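Local coordinates for Oxidored_FMN domain-containing protein ([Pseudomonas] geniculata N1, PDB 6L6J) that oxidises the amine of 6-hydroxypseudooxynicotine, probably using its bound flavin mononucleotide and [4Fe-4S] cluster, at residues Q14-V18 against G216-A220; P28-A32 against A43-A47; L38-I42 against R88-A92; M62-T66 against W151-A155; W376-P382 against R661-R666. All coordinates share one frame; numbering follows the deposited sequence.

Contact 1: Q14-V18 against G216-A220; sequences QIGPV and GDTCA
Pro17 and Ala220 lead an apolar packing contact at one end of the TIM barrel, where the N-terminal beta hairpin formed by strands 13-15 and 18-20 meets the loop that runs into barrel strand 220-229. The hairpin closes with a type II' turn from Ile15 to Val18; Gly16, with its positive phi, and Pro17 occupy the two central positions. Ile15 and Val18 are joined by backbone bonds in both directions. Pro17 lays its ring against the backbone of the loop: CB approaches Asp217 O at 3.3 Å, CG reaches Thr218 C at 3.5 Å, and CD lies 3.8 Å from Ala220 N. The methyl of Ala220 rests against both ends of the turn, its CB 3.4 Å from Ile15 O, 3.7 Å from Ile15 CG2 and 4.0 Å from Val18 CG2. Val18 CG1, anti to the carbonyl carbon (chi1 -64°), turns instead to Thr218 O, at 3.6 Å. Beyond the contact, Ala220 bonds through its backbone to Asp165 and Val167, and Lys160 engages Thr218 OG1. Because the turn uses its own backbone groups internally and meets the loop mostly with carbon, the two segments hold by shape and van der Waals contact rather than directed bonds.

Contact 2: P28-A32 against A43-A47; sequences PHATA and AFRKA. With FMN (flavin mononucleotide), chain B.
Arg45 and His29 make the polar link between helix 38-51 and the loop that follows the first barrel strand. Arg45 NH2 donates to His29 O over 2.8 Å, almost straight, with the oxygen in the guanidinium plane. A second Arg45 atom, NH1, stands over one face of the His29 ring, toward its rim, 3.7 Å from NE2. Rim to rim with that imidazole comes Phe44, the planes at 80° and Phe44 CE2 3.6 Å from His29 NE2. Thr31 adds a CH-pi contact: its CG2 sits over the face of the Phe44 ring, 3.6 Å from the centroid, and also touches Arg45 NH2. With CG of Phe44 anti to the backbone N (chi1 -174°), the ring is carried from the helix toward this methyl. Farther out, Glu59 on strand 55-62 forms a salt bridge with Arg45 NH2 and takes a weak hydrogen bond from Thr31 OG1, holding the arginine and, less firmly, the threonine. His29 ND1 bonds to Ala30 O from above the carbonyl plane, which probably restrains the turn of the imidazole. An alanine in place of His29 would probably open a gap between Phe44 and the flavin and leave Arg45 NH1 without its ring neighbour. On the cofactor side, His29 CB packs 3.5 Å from FMN C5A, FMN O2' donates to Pro28 O at 2.6 Å, and Ala30 N lies 2.7 Å from FMN N5. This is the flavin-binding loop after the first strand, at the C-terminal mouth of the TIM barrel, as in NADH:flavin oxidoreductases.

Contact 3: L38-I42 against R88-A92; sequences LEEMI and RVVAA
Arg88 reaches from helix 83-94 across to helix 38-51 and lays its guanidinium beside three residues there. At the edge of that group, Glu39 OE1 accepts a salt-bridging hydrogen bond from Arg88 NH2 over 2.7 Å, met nearly along its C-O axis; the carboxylate and guanidinium planes are turned 37° apart. One face is covered by Ile42, whose CD1 stands 3.6 Å from Arg88 NH1, toward the rim. That methyl gets there because the Ile42 chain runs extended, CD1 anti to CA (chi2 161°), and the same carbon packs against Arg88 CB. Leu38 crosses the arginine at about a right angle, bringing CD2 to 3.8 Å from Arg88 NH2. The charged pair thus lies against aliphatic carbon on the outer part of the interface. The two helices are the ones that follow the first and second strands of the TIM barrel, neighbours in its outer layer, and their short segments run in the same general direction, 24° apart with axes 9.8 Å from each other. Deeper in, toward the barrel wall, the contacts between the two helices become apolar. Val89 CG2 is the meeting point: it lies 4.2 Å from Met41 SD and equally far from Ile42 CG1, with Leu38 CD1 slightly more distant. Behind them Met41 rests on Glu59 and Val89 on Leu58, both of strand 55-62. One turn on from Arg88, the methyl of Ala92 faces the other branch of Ile42, its CB 4.2 Å from CG2.

Contact 4: M62-T66 against W151-A155; sequences MIHET and WYRDA. With SO4 (sulfate ion), chain F.
His64 and Trp151 stack face to face, the imidazole over the six-membered ring of the indole with centroids 3.5 Å apart and planes at 9°. A chi1 of -164°, which sets CG opposite the backbone N, swings His64 out from the loop after strand 55-62 to lie on the tryptophan of helix 142-162. The other face of the imidazole is approached by Glu65 OE1, toward the rim. On the buried side Ile63 fits into the helix surface: its CD1 lies over the face of the Tyr152 ring, 3.5 Å from CD2, and also touches Trp151 CB, while its CG2 meets Ala155 CB at 3.9 Å. Tyr152 is anchored beyond by bonds of its OH to Leu104 O and Tyr170 N, so the ring offers Ile63 a fixed surface in the layer between barrel strand and outer helix. The side carrying His64, which is only partly exposed, is polar. There a sulfate ion, probably from the crystallisation liquor, sits beyond the ring edges; His64 NE2 donates to its O4 over 2.7 Å, almost straight, and Trp151 NE1 to its O3 over a longer 3.2 Å. Arg150 also bonds to the ion. Around the imidazole, ND1 pairs with Thr66 OG1 at 2.9 Å and takes a weak bond from Thr66 N; that hydroxyl is bonded in turn to His106 NE2. In the crystal both ring nitrogens have partners, which probably hold the ring's rotation. The stack thus joins loop and helix by ring overlap, while the ring N-H groups of His64 and Trp151 turn outward to an anion.

Contact 5: W376-P382 against R661-R666; sequences WHPEKVP and RKAGMR
Trp376 lays its ring on Arg661 and Met665 of the C-terminal helix 653-666. In a CH-pi contact, Arg661 CG sits over the face of the six-membered ring, 3.8 Å from the centroid and 11° off the normal. Met665 adds a Met-aromatic contact, its SD oblique to the five-membered ring at 5.0 Å from the centroid. Apolar contacts come next: bent at chi2 and chi3 (-73° and -62°), Met665 turns its CE to within 3.8 Å of Trp376 CD1 and 3.5 Å of Pro382 CD, while its SD meets Val381 CG1 at 4.1 Å. Lys662 meets the ring with its backbone, CA lying 3.6 Å from Trp376 CZ2, and with CB. Of the polar groups, Trp376 NE1 and Arg666 NH2 lie 3.1 Å apart, yet both are donors and form no hydrogen bond. Arg661 directs NH1 to a salt bridge with Glu402 on helix 398-410. A serine in place of Trp376 would probably leave Arg661 CG and Met665 without their aromatic surface and open a gap beside the helix. The linker thus grips the last helix of the ADP-binding Rossmann-like part by dispersion and aromatic contacts, the charge of Arg661 being paired elsewhere.

Contacts 1 to 4 belong to the TIM barrel, whereas contact 5 joins the linker beyond it to the Rossmann-like part, about 39 Å from contacts 1 and 4 (centres). Contacts 2 and 3 share helix 38-51 and touch, Lys46 CG lying 3.7 Å from Ala92 O. Contact 2 is buried at the flavin and relies on a directed arginine bond; contact 3, farther out, puts its salt bridge near the surface over an apolar inner layer. Contact 4 is mostly buried, but trades charge pairing for an aromatic stack ending at a sulfate. Contacts 1 and 5, both partly buried, pack a turn or linker by carbon, proline against a loop in one and tryptophan against a helix in the other.

Contact 1: Q14-V18 against G216-A220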
# COMPACT_ATOMS: atom_id res chain seq x y z
N GLN A 14 28.51 5.26 6.53
CA GLN A 14 28.59 6.42 7.45
C GLN A 14 27.52 7.40 7.04
O GLN A 14 27.55 7.80 5.88
CB GLN A 14 29.98 7.05 7.45
CG GLN A 14 30.93 6.36 8.42
CD GLN A 14 32.32 6.95 8.35
OE1 GLN A 14 32.49 8.17 8.49
NE2 GLN A 14 33.30 6.10 8.10
N ILE A 15 26.58 7.70 7.96
CA ILE A 15 25.54 8.76 7.84
C ILE A 15 25.82 9.75 8.95
O ILE A 15 25.43 9.46 10.09
CB ILE A 15 24.09 8.23 7.92
CG1 ILE A 15 23.83 7.05 6.98
CG2 ILE A 15 23.10 9.35 7.66
CD1 ILE A 15 22.54 6.34 7.24
N GLY A 16 26.52 10.84 8.63
CA GLY A 16 26.98 11.82 9.63
C GLY A 16 27.69 11.11 10.78
O GLY A 16 28.52 10.25 10.54
N PRO A 17 27.38 11.43 12.05
CA PRO A 17 28.09 10.81 13.17
C PRO A 17 27.66 9.38 13.53
O PRO A 17 28.17 8.89 14.48
CB PRO A 17 27.72 11.74 14.34
CG PRO A 17 26.33 12.25 13.99
CD PRO A 17 26.35 12.40 12.49
N VAL A 18 26.73 8.77 12.79
CA VAL A 18 26.31 7.35 13.03
C VAL A 18 26.65 6.54 11.78
O VAL A 18 27.12 7.13 10.79
CB VAL A 18 24.81 7.21 13.39
CG1 VAL A 18 24.49 7.89 14.71
CG2 VAL A 18 23.89 7.71 12.30
N GLY A 216 23.24 17.68 16.02
CA GLY A 216 24.11 17.22 14.93
C GLY A 216 25.38 16.50 15.39
O GLY A 216 25.95 15.77 14.57
N ASP A 217 25.82 16.73 16.63
CA ASP A 217 27.07 16.13 17.21
C ASP A 217 26.94 14.60 17.20
O ASP A 217 27.90 13.95 16.77
CB ASP A 217 27.41 16.70 18.60
CG ASP A 217 26.23 16.93 19.55
OD1 ASP A 217 25.06 16.72 19.14
OD2 ASP A 217 26.50 17.33 20.71
N THR A 218 25.78 14.06 17.59
CA THR A 218 25.54 12.60 17.83
C THR A 218 24.42 12.02 16.95
O THR A 218 24.40 10.79 16.76
CB THR A 218 25.20 12.36 19.31
OG1 THR A 218 24.08 13.19 19.65
CG2 THR A 218 26.38 12.65 20.22
N CYS A 219 23.47 12.84 16.48
CA CYS A 219 22.41 12.41 15.52
C CYS A 219 22.75 12.90 14.11
O CYS A 219 23.14 14.07 13.97
CB CYS A 219 21.05 12.94 15.91
SG CYS A 219 20.58 12.49 17.60
N ALA A 220 22.61 12.04 13.11
CA ALA A 220 22.58 12.45 11.69
C ALA A 220 21.30 13.28 11.45
O ALA A 220 20.25 12.97 12.06
CB ALA A 220 22.62 11.24 10.80

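Contact 2: P28-A32 against A43-A47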
# COMPACT_ATOMS: atom_id res chain seq x y z
N PRO A 28 10.42 6.53 6.04
CA PRO A 28 9.25 6.83 6.85
C PRO A 28 7.99 6.39 6.10
O PRO A 28 7.83 6.76 4.96
CB PRO A 28 9.23 8.36 7.04
CG PRO A 28 10.59 8.84 6.58
CD PRO A 28 11.24 7.72 5.77
N HIS A 29 7.15 5.59 6.75
CA HIS A 29 5.83 5.18 6.22
C HIS A 29 4.88 4.96 7.40
O HIS A 29 5.26 4.16 8.33
CB HIS A 29 5.98 3.98 5.28
CG HIS A 29 5.89 2.66 5.95
ND1 HIS A 29 4.71 2.19 6.46
CD2 HIS A 29 6.82 1.70 6.17
CE1 HIS A 29 4.91 1.00 7.00
NE2 HIS A 29 6.20 0.66 6.80
N ALA A 30 3.74 5.66 7.38
CA ALA A 30 2.69 5.64 8.42
C ALA A 30 2.15 4.22 8.55
O ALA A 30 2.06 3.53 7.53
CB ALA A 30 1.58 6.60 8.10
N THR A 31 1.80 3.84 9.78
CA THR A 31 1.20 2.52 10.10
C THR A 31 -0.23 2.69 10.62
O THR A 31 -0.90 1.65 10.82
CB THR A 31 2.08 1.76 11.10
OG1 THR A 31 2.49 2.73 12.07
CG2 THR A 31 3.27 1.10 10.43
N ALA A 32 -0.66 3.95 10.86
CA ALA A 32 -1.97 4.31 11.44
C ALA A 32 -2.19 3.66 12.81
O ALA A 32 -3.33 3.35 13.14
CB ALA A 32 -3.08 3.95 10.48
N ALA A 43 5.84 -3.59 18.02
CA ALA A 43 5.85 -4.94 17.39
C ALA A 43 6.04 -4.80 15.86
O ALA A 43 6.77 -5.61 15.25
CB ALA A 43 4.56 -5.67 17.73
N PHE A 44 5.39 -3.81 15.25
CA PHE A 44 5.52 -3.56 13.80
C PHE A 44 6.99 -3.29 13.49
O PHE A 44 7.55 -4.04 12.72
CB PHE A 44 4.63 -2.40 13.31
CG PHE A 44 4.65 -2.26 11.82
CD1 PHE A 44 3.80 -3.02 11.01
CD2 PHE A 44 5.57 -1.41 11.19
CE1 PHE A 44 3.85 -2.92 9.63
CE2 PHE A 44 5.63 -1.32 9.81
CZ PHE A 44 4.77 -2.08 9.03
N ARG A 45 7.57 -2.26 14.08
CA ARG A 45 8.95 -1.79 13.77
C ARG A 45 9.96 -2.88 14.17
O ARG A 45 10.84 -3.19 13.37
CB ARG A 45 9.22 -0.46 14.48
CG ARG A 45 8.26 0.66 14.12
CD ARG A 45 8.30 0.98 12.65
NE ARG A 45 7.30 1.97 12.29
CZ ARG A 45 7.00 2.33 11.05
NH1 ARG A 45 7.63 1.79 10.03
NH2 ARG A 45 6.08 3.26 10.85
N LYS A 46 9.82 -3.47 15.36
CA LYS A 46 10.71 -4.58 15.83
C LYS A 46 10.93 -5.59 14.69
O LYS A 46 12.11 -5.98 14.43
CB LYS A 46 10.14 -5.26 17.08
CG LYS A 46 11.13 -6.14 17.84
CD LYS A 46 10.52 -6.82 19.08
CE LYS A 46 11.08 -8.21 19.37
NZ LYS A 46 10.02 -9.17 19.77
N ALA A 47 9.86 -6.01 14.02
CA ALA A 47 9.91 -7.10 13.01
C ALA A 47 10.90 -6.73 11.89
O ALA A 47 11.57 -7.64 11.31
CB ALA A 47 8.53 -7.37 12.48
N1 FMN B . 6.21 8.80 3.27
C2 FMN B . 6.44 9.78 4.20
O2 FMN B . 7.32 10.61 3.95
N3 FMN B . 5.82 9.87 5.38
C4 FMN B . 4.88 8.98 5.74
O4 FMN B . 4.31 9.07 6.82
C4A FMN B . 4.53 7.90 4.78
N5 FMN B . 3.59 6.97 5.07
C5A FMN B . 3.36 5.96 4.20
C6 FMN B . 2.44 4.96 4.53
C7 FMN B . 2.23 3.93 3.64
C7M FMN B . 1.21 2.91 3.98
C8 FMN B . 2.98 3.85 2.38
C8M FMN B . 2.74 2.75 1.38
C9 FMN B . 3.88 4.82 2.04
C9A FMN B . 4.12 5.88 2.90
N10 FMN B . 5.08 6.85 2.60
C10 FMN B . 5.29 7.86 3.51
C1' FMN B . 5.88 6.83 1.33
C2' FMN B . 7.05 5.87 1.45
O2' FMN B . 7.93 6.41 2.41
C3' FMN B . 7.79 5.69 0.16
O3' FMN B . 8.39 6.93 -0.20
C4' FMN B . 6.92 5.19 -1.00
O4' FMN B . 6.05 4.13 -0.55
C5' FMN B . 7.78 4.74 -2.17
O5' FMN B . 8.59 3.66 -1.74
P FMN B . 8.11 2.13 -1.97
O1P FMN B . 8.05 1.94 -3.47
O2P FMN B . 9.20 1.35 -1.29
O3P FMN B . 6.76 2.02 -1.29

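Contact 3: L38-I42 against R88-A92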
# COMPACT_ATOMS: atom_id res chain seq x y z
N LEU A 38 0.75 2.05 20.98
CA LEU A 38 2.23 1.97 21.11
C LEU A 38 2.71 0.55 20.80
O LEU A 38 3.74 0.39 20.13
CB LEU A 38 2.60 2.41 22.54
CG LEU A 38 4.07 2.74 22.80
CD1 LEU A 38 4.55 3.87 21.91
CD2 LEU A 38 4.27 3.10 24.28
N GLU A 39 2.01 -0.46 21.31
CA GLU A 39 2.46 -1.88 21.25
C GLU A 39 2.44 -2.35 19.79
O GLU A 39 3.35 -3.11 19.38
CB GLU A 39 1.61 -2.73 22.19
CG GLU A 39 1.84 -2.42 23.66
CD GLU A 39 3.16 -2.96 24.21
OE1 GLU A 39 3.73 -2.30 25.12
OE2 GLU A 39 3.61 -4.03 23.73
N GLU A 40 1.44 -1.87 19.04
CA GLU A 40 1.28 -2.14 17.58
C GLU A 40 2.53 -1.60 16.86
O GLU A 40 3.21 -2.37 16.15
CB GLU A 40 -0.04 -1.55 17.09
CG GLU A 40 -1.24 -2.00 17.91
CD GLU A 40 -2.62 -1.77 17.31
OE1 GLU A 40 -2.74 -1.02 16.30
OE2 GLU A 40 -3.60 -2.30 17.90
N MET A 41 2.82 -0.32 17.06
CA MET A 41 4.00 0.39 16.51
C MET A 41 5.30 -0.36 16.88
O MET A 41 6.06 -0.69 15.97
CB MET A 41 4.00 1.80 17.09
CG MET A 41 5.16 2.64 16.66
SD MET A 41 4.78 4.32 17.20
CE MET A 41 3.70 4.81 15.86
N ILE A 42 5.51 -0.63 18.17
CA ILE A 42 6.69 -1.37 18.70
C ILE A 42 6.83 -2.70 17.94
O ILE A 42 7.84 -2.87 17.28
CB ILE A 42 6.59 -1.54 20.23
CG1 ILE A 42 7.01 -0.25 20.95
CG2 ILE A 42 7.40 -2.71 20.74
CD1 ILE A 42 6.52 -0.16 22.40
N ARG A 88 10.82 3.39 23.76
CA ARG A 88 10.51 1.95 23.65
C ARG A 88 10.66 1.51 22.19
O ARG A 88 11.16 0.40 21.96
CB ARG A 88 9.10 1.67 24.18
CG ARG A 88 8.87 2.22 25.58
CD ARG A 88 8.36 1.19 26.55
NE ARG A 88 6.92 1.03 26.52
CZ ARG A 88 6.28 -0.10 26.20
NH1 ARG A 88 6.95 -1.18 25.84
NH2 ARG A 88 4.96 -0.13 26.22
N VAL A 89 10.22 2.37 21.24
CA VAL A 89 10.25 2.10 19.78
C VAL A 89 11.72 1.98 19.38
O VAL A 89 12.10 0.95 18.77
CB VAL A 89 9.54 3.20 18.97
CG1 VAL A 89 9.48 2.82 17.50
CG2 VAL A 89 8.15 3.52 19.51
N VAL A 90 12.50 3.00 19.74
CA VAL A 90 13.98 3.05 19.54
C VAL A 90 14.62 1.76 20.06
O VAL A 90 15.42 1.16 19.33
CB VAL A 90 14.59 4.30 20.22
CG1 VAL A 90 16.11 4.33 20.15
CG2 VAL A 90 14.01 5.57 19.60
N ALA A 91 14.26 1.33 21.27
CA ALA A 91 14.85 0.16 21.97
C ALA A 91 14.59 -1.11 21.16
O ALA A 91 15.56 -1.89 20.97
CB ALA A 91 14.32 0.04 23.37
N ALA A 92 13.37 -1.29 20.67
CA ALA A 92 12.94 -2.47 19.87
C ALA A 92 13.63 -2.47 18.50
O ALA A 92 13.76 -3.57 17.89
CB ALA A 92 11.44 -2.48 19.72

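Contact 4: M62-T66 against W151-A155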
# COMPACT_ATOMS: atom_id res chain seq x y z
N MET A 62 4.61 14.43 14.52
CA MET A 62 4.10 15.82 14.55
C MET A 62 4.92 16.65 15.54
O MET A 62 5.01 16.23 16.72
CB MET A 62 2.62 15.83 14.93
CG MET A 62 1.78 15.07 13.92
SD MET A 62 1.87 15.82 12.28
CE MET A 62 2.96 14.72 11.40
N ILE A 63 5.42 17.80 15.11
CA ILE A 63 6.29 18.68 15.96
C ILE A 63 5.50 19.70 16.78
O ILE A 63 6.14 20.43 17.55
CB ILE A 63 7.34 19.38 15.08
CG1 ILE A 63 6.72 20.41 14.15
CG2 ILE A 63 8.15 18.34 14.32
CD1 ILE A 63 7.72 21.43 13.64
N HIS A 64 4.17 19.77 16.63
CA HIS A 64 3.30 20.79 17.28
C HIS A 64 1.82 20.48 17.02
O HIS A 64 1.52 19.88 15.96
CB HIS A 64 3.65 22.20 16.76
CG HIS A 64 3.12 23.31 17.60
ND1 HIS A 64 2.02 24.04 17.24
CD2 HIS A 64 3.53 23.80 18.79
CE1 HIS A 64 1.77 24.93 18.17
NE2 HIS A 64 2.68 24.80 19.15
N GLU A 65 0.95 20.95 17.91
CA GLU A 65 -0.54 20.74 17.93
C GLU A 65 -1.21 21.31 16.67
O GLU A 65 -2.33 20.83 16.30
CB GLU A 65 -1.12 21.37 19.21
CG GLU A 65 -0.55 20.78 20.50
CD GLU A 65 0.65 21.48 21.13
OE1 GLU A 65 1.63 21.82 20.40
OE2 GLU A 65 0.61 21.70 22.38
N THR A 66 -0.58 22.30 16.03
CA THR A 66 -1.03 22.93 14.76
C THR A 66 -0.76 21.99 13.56
O THR A 66 -1.11 22.39 12.42
CB THR A 66 -0.33 24.28 14.53
OG1 THR A 66 1.10 24.12 14.45
CG2 THR A 66 -0.66 25.29 15.60
N TRP A 151 9.76 25.08 17.64
CA TRP A 151 9.07 23.75 17.67
C TRP A 151 9.97 22.68 17.06
O TRP A 151 10.04 21.58 17.61
CB TRP A 151 7.71 23.75 16.95
CG TRP A 151 6.74 24.82 17.35
CD1 TRP A 151 6.65 25.45 18.56
CD2 TRP A 151 5.69 25.36 16.53
NE1 TRP A 151 5.63 26.38 18.53
CE2 TRP A 151 5.03 26.35 17.30
CE3 TRP A 151 5.25 25.12 15.23
CZ2 TRP A 151 3.96 27.09 16.80
CZ3 TRP A 151 4.22 25.88 14.72
CH2 TRP A 151 3.58 26.85 15.50
N TYR A 152 10.62 22.98 15.94
CA TYR A 152 11.41 21.98 15.17
C TYR A 152 12.61 21.61 16.03
O TYR A 152 12.66 20.49 16.51
CB TYR A 152 11.76 22.48 13.76
CG TYR A 152 11.38 21.51 12.68
CD1 TYR A 152 11.83 20.19 12.72
CD2 TYR A 152 10.58 21.88 11.61
CE1 TYR A 152 11.49 19.28 11.73
CE2 TYR A 152 10.24 20.98 10.61
CZ TYR A 152 10.69 19.67 10.67
OH TYR A 152 10.35 18.77 9.71
N ARG A 153 13.50 22.58 16.26
CA ARG A 153 14.65 22.51 17.20
C ARG A 153 14.26 21.68 18.44
O ARG A 153 14.91 20.66 18.68
CB ARG A 153 15.09 23.94 17.55
CG ARG A 153 16.25 24.06 18.54
CD ARG A 153 16.32 25.46 19.14
NE ARG A 153 15.59 25.61 20.41
CZ ARG A 153 14.98 26.74 20.82
NH1 ARG A 153 14.97 27.83 20.07
NH2 ARG A 153 14.37 26.76 22.00
N ASP A 154 13.21 22.06 19.16
CA ASP A 154 12.78 21.44 20.45
C ASP A 154 12.33 19.99 20.25
O ASP A 154 12.71 19.13 21.05
CB ASP A 154 11.69 22.26 21.16
CG ASP A 154 12.23 23.50 21.86
OD1 ASP A 154 13.46 23.63 21.95
OD2 ASP A 154 11.43 24.31 22.31
N ALA A 155 11.55 19.72 19.22
CA ALA A 155 11.18 18.34 18.81
C ALA A 155 12.44 17.53 18.45
O ALA A 155 12.42 16.30 18.70
CB ALA A 155 10.19 18.37 17.66
S SO4 F . 3.91 27.02 21.95
O1 SO4 F . 5.08 26.23 22.21
O2 SO4 F . 3.51 27.70 23.17
O3 SO4 F . 4.21 27.98 20.91
O4 SO4 F . 2.84 26.16 21.52

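Contact 5: W376-P382 against R661-R666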
# COMPACT_ATOMS: atom_id res chain seq x y z
N TRP A 376 0.95 -12.50 15.32
CA TRP A 376 1.41 -13.08 14.02
C TRP A 376 2.80 -12.55 13.67
O TRP A 376 2.99 -11.32 13.62
CB TRP A 376 0.44 -12.76 12.88
CG TRP A 376 -0.88 -13.45 13.02
CD1 TRP A 376 -1.23 -14.38 13.95
CD2 TRP A 376 -2.02 -13.29 12.16
NE1 TRP A 376 -2.52 -14.78 13.75
CE2 TRP A 376 -3.04 -14.13 12.67
CE3 TRP A 376 -2.30 -12.50 11.05
CZ2 TRP A 376 -4.29 -14.24 12.06
CZ3 TRP A 376 -3.55 -12.58 10.47
CH2 TRP A 376 -4.52 -13.45 10.96
N HIS A 377 3.72 -13.47 13.40
CA HIS A 377 5.10 -13.15 12.95
C HIS A 377 5.18 -13.32 11.43
O HIS A 377 4.47 -14.12 10.83
CB HIS A 377 6.12 -13.96 13.76
CG HIS A 377 6.02 -13.68 15.23
ND1 HIS A 377 6.02 -12.38 15.75
CD2 HIS A 377 5.87 -14.51 16.29
CE1 HIS A 377 5.90 -12.43 17.06
NE2 HIS A 377 5.82 -13.72 17.42
N PRO A 378 6.03 -12.52 10.76
CA PRO A 378 6.29 -12.70 9.33
C PRO A 378 6.80 -14.07 8.86
O PRO A 378 6.38 -14.47 7.81
CB PRO A 378 7.34 -11.63 8.99
CG PRO A 378 7.82 -11.08 10.32
CD PRO A 378 6.72 -11.35 11.31
N GLU A 379 7.71 -14.70 9.60
CA GLU A 379 8.32 -16.01 9.23
C GLU A 379 7.96 -17.11 10.23
O GLU A 379 7.56 -18.19 9.77
CB GLU A 379 9.84 -15.89 9.13
CG GLU A 379 10.29 -14.79 8.17
CD GLU A 379 9.87 -14.94 6.71
OE1 GLU A 379 9.53 -16.05 6.27
OE2 GLU A 379 9.90 -13.93 6.02
N LYS A 380 8.06 -16.85 11.54
CA LYS A 380 7.91 -17.89 12.59
C LYS A 380 6.43 -18.27 12.76
O LYS A 380 5.56 -17.39 12.70
CB LYS A 380 8.50 -17.41 13.91
CG LYS A 380 10.02 -17.29 13.94
CD LYS A 380 10.57 -17.02 15.32
CE LYS A 380 10.17 -15.66 15.87
NZ LYS A 380 11.09 -15.21 16.94
N VAL A 381 6.17 -19.56 13.00
CA VAL A 381 4.82 -20.07 13.36
C VAL A 381 4.97 -20.95 14.59
O VAL A 381 6.02 -21.53 14.81
CB VAL A 381 4.14 -20.81 12.18
CG1 VAL A 381 3.77 -19.85 11.06
CG2 VAL A 381 4.99 -21.96 11.65
N PRO A 382 3.94 -21.05 15.46
CA PRO A 382 3.92 -22.06 16.51
C PRO A 382 4.03 -23.45 15.89
O PRO A 382 3.41 -23.72 14.86
CB PRO A 382 2.55 -21.89 17.19
CG PRO A 382 2.14 -20.47 16.85
CD PRO A 382 2.75 -20.18 15.49
N ARG A 661 -4.33 -17.16 6.69
CA ARG A 661 -3.38 -17.09 7.82
C ARG A 661 -4.13 -17.43 9.12
O ARG A 661 -3.60 -18.26 9.88
CB ARG A 661 -2.75 -15.70 7.93
CG ARG A 661 -1.64 -15.61 8.98
CD ARG A 661 -0.41 -16.43 8.63
NE ARG A 661 0.77 -15.57 8.52
CZ ARG A 661 1.52 -15.39 7.44
NH1 ARG A 661 1.23 -16.03 6.32
NH2 ARG A 661 2.57 -14.57 7.48
N LYS A 662 -5.30 -16.82 9.34
CA LYS A 662 -6.11 -16.99 10.58
C LYS A 662 -6.41 -18.48 10.77
O LYS A 662 -6.05 -19.03 11.84
CB LYS A 662 -7.39 -16.17 10.53
CG LYS A 662 -8.17 -16.10 11.84
CD LYS A 662 -9.28 -15.07 11.78
CE LYS A 662 -10.37 -15.25 12.82
NZ LYS A 662 -11.63 -14.61 12.36
N ALA A 663 -6.97 -19.14 9.76
CA ALA A 663 -7.24 -20.60 9.79
C ALA A 663 -5.94 -21.33 10.16
O ALA A 663 -5.95 -22.12 11.11
CB ALA A 663 -7.80 -21.06 8.47
N GLY A 664 -4.85 -21.04 9.44
CA GLY A 664 -3.53 -21.69 9.63
C GLY A 664 -2.99 -21.58 11.06
O GLY A 664 -2.34 -22.54 11.52
N MET A 665 -3.23 -20.46 11.73
CA MET A 665 -2.70 -20.20 13.10
C MET A 665 -3.67 -20.74 14.16
O MET A 665 -3.18 -21.17 15.21
CB MET A 665 -2.48 -18.70 13.32
CG MET A 665 -1.51 -18.07 12.35
SD MET A 665 0.23 -18.51 12.63
CE MET A 665 0.48 -17.81 14.27
N ARG A 666 -4.98 -20.69 13.91
CA ARG A 666 -6.01 -21.04 14.92
C ARG A 666 -6.17 -22.56 15.02
O ARG A 666 -6.61 -23.01 16.09
CB ARG A 666 -7.37 -20.38 14.62
CG ARG A 666 -7.34 -18.86 14.59
CD ARG A 666 -6.93 -18.17 15.88
NE ARG A 666 -6.51 -16.77 15.65
CZ ARG A 666 -5.25 -16.29 15.73
NH1 ARG A 666 -4.22 -17.05 16.06
NH2 ARG A 666 -5.04 -15.00 15.50